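Local coordinates for protein aldehyde dehydrogenase (Anabaena variabilis, PDB 4H7N) that probably oxidises aldehydes to carboxylic acids with NAD+ as hydride acceptor, as other members of the aldehyde dehydrogenase family do, at residues A[235-240]-A[265-270]. Sequence-based numbering, arbitrary orientation.
Sequences GKDPAI and SCLSIE
Asp237 and Ile269 stand in register, CA to CA 4.9 Å, where parallel neighbouring strands 237-241 and 269-275, joined through helix 247-259 in a beta-alpha-beta unit, meet near their N-terminal ends, and Glu270 N donates to Asp237 O at 2.9 Å with an N-H...O angle of 165°. A water bridges the two backbones there: it accepts from Asp237 N and lies 2.7 Å from Cys266 O and 2.6 Å from Ser268 O, within bonding distance of both. Lys236 reaches across to the neighbouring strand: its CG lies anti to the backbone N (chi1 -166°) and the chain bends at chi2, carrying NZ to Glu270 OE1 at 2.6 Å in a salt bridge that meets OE1 nearly along its C-O bond. The two side chains cross at about a right angle, with Lys236 CD 3.2 Å from the same oxygen. Glu363 O and Val360 O also accept from NZ, while the backbone N-H groups of Thr365 and Phe366 hold the two carboxylate oxygens. An alanine in place of Lys236 would probably leave the buried Glu270 carboxylate without its countercharge and the two carbonyls without their donor. Asp237 sets its OD2 beside the type I turn from Ser265 to Ser268, where it shares a second water with Leu267 O; its main hydrogen-bond partner is Ser393 OG. Farther along, Ala239 CB meets Ile269 CG2 at 3.9 Å, a small apolar touch. Cys266, whose side chain lies about 6 Å from that of the predicted active-site Glu232, is probably the cysteine that serves as nucleophile in this family; the buried ion pair joins the two segments at Lys236 and Glu270, and the waters link Asp237 to the turn that carries Cys266.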
# COMPACT_ATOMS: atom_id res chain seq x y z
N GLY A 235 -15.24 -10.56 -6.93
CA GLY A 235 -14.83 -10.97 -8.23
C GLY A 235 -15.99 -11.43 -9.08
O GLY A 235 -17.09 -11.72 -8.59
N LYS A 236 -15.73 -11.49 -10.38
CA LYS A 236 -16.59 -12.16 -11.32
C LYS A 236 -15.68 -13.03 -12.21
O LYS A 236 -15.48 -12.80 -13.43
CB LYS A 236 -17.37 -11.11 -12.13
CG LYS A 236 -18.53 -11.67 -12.90
CD LYS A 236 -19.77 -11.81 -12.06
CE LYS A 236 -20.95 -12.38 -12.86
NZ LYS A 236 -21.97 -12.95 -11.94
N ASP A 237 -15.08 -14.02 -11.58
CA ASP A 237 -14.00 -14.73 -12.24
C ASP A 237 -14.48 -15.52 -13.47
O ASP A 237 -15.44 -16.30 -13.38
CB ASP A 237 -13.28 -15.64 -11.27
CG ASP A 237 -12.47 -14.89 -10.17
OD1 ASP A 237 -12.47 -13.60 -10.03
OD2 ASP A 237 -11.82 -15.64 -9.38
N PRO A 238 -13.85 -15.28 -14.65
CA PRO A 238 -14.17 -16.05 -15.85
C PRO A 238 -13.31 -17.30 -16.04
O PRO A 238 -12.15 -17.33 -15.62
CB PRO A 238 -13.90 -15.09 -16.93
CG PRO A 238 -12.76 -14.26 -16.41
CD PRO A 238 -12.92 -14.21 -14.92
N ALA A 239 -13.87 -18.31 -16.68
CA ALA A 239 -13.11 -19.44 -17.22
C ALA A 239 -13.27 -19.43 -18.73
O ALA A 239 -14.40 -19.25 -19.24
CB ALA A 239 -13.62 -20.76 -16.61
N ILE A 240 -12.16 -19.61 -19.43
CA ILE A 240 -12.09 -19.70 -20.87
C ILE A 240 -11.63 -21.13 -21.17
O ILE A 240 -10.58 -21.61 -20.65
CB ILE A 240 -11.05 -18.70 -21.46
CG1 ILE A 240 -11.49 -17.25 -21.23
CG2 ILE A 240 -10.93 -18.88 -22.96
CD1 ILE A 240 -10.43 -16.22 -21.64
N SER A 265 -18.38 -17.25 -2.78
CA SER A 265 -16.96 -17.08 -2.74
C SER A 265 -16.57 -16.02 -3.75
O SER A 265 -17.03 -16.06 -4.91
CB SER A 265 -16.24 -18.36 -3.06
OG SER A 265 -14.87 -18.20 -3.07
N CYS A 266 -15.65 -15.15 -3.32
CA CYS A 266 -14.97 -14.16 -4.20
C CYS A 266 -14.32 -14.86 -5.41
O CYS A 266 -14.26 -14.29 -6.49
CB CYS A 266 -13.88 -13.39 -3.38
SG CYS A 266 -14.66 -12.33 -2.13
N LEU A 267 -13.88 -16.10 -5.20
CA LEU A 267 -13.09 -16.91 -6.16
C LEU A 267 -13.91 -17.89 -6.97
O LEU A 267 -13.37 -18.74 -7.71
CB LEU A 267 -12.05 -17.76 -5.40
CG LEU A 267 -11.20 -16.94 -4.45
CD1 LEU A 267 -10.34 -17.83 -3.57
CD2 LEU A 267 -10.39 -15.96 -5.25
N SER A 268 -15.21 -17.79 -6.87
CA SER A 268 -16.08 -18.66 -7.59
C SER A 268 -15.97 -18.30 -9.08
O SER A 268 -15.98 -17.11 -9.43
CB SER A 268 -17.55 -18.42 -7.15
OG SER A 268 -18.31 -19.49 -7.63
N ILE A 269 -15.98 -19.32 -9.93
CA ILE A 269 -16.11 -19.12 -11.37
C ILE A 269 -17.58 -18.69 -11.62
O ILE A 269 -18.51 -19.44 -11.30
CB ILE A 269 -15.80 -20.40 -12.18
CG1 ILE A 269 -14.35 -20.87 -12.00
CG2 ILE A 269 -16.13 -20.17 -13.67
CD1 ILE A 269 -13.30 -19.78 -12.28
N GLU A 270 -17.79 -17.51 -12.19
CA GLU A 270 -19.13 -17.00 -12.37
C GLU A 270 -19.50 -16.76 -13.84
O GLU A 270 -20.61 -16.38 -14.13
CB GLU A 270 -19.27 -15.71 -11.59
CG GLU A 270 -19.32 -15.93 -10.06
CD GLU A 270 -20.07 -14.84 -9.26
OE1 GLU A 270 -20.72 -13.96 -9.87
OE2 GLU A 270 -19.97 -14.87 -8.00
O HOH W 1 -22.71 -16.19 -12.25
O HOH W 2 -11.17 -18.19 -9.17
O HOH W 3 -15.61 -14.61 -8.79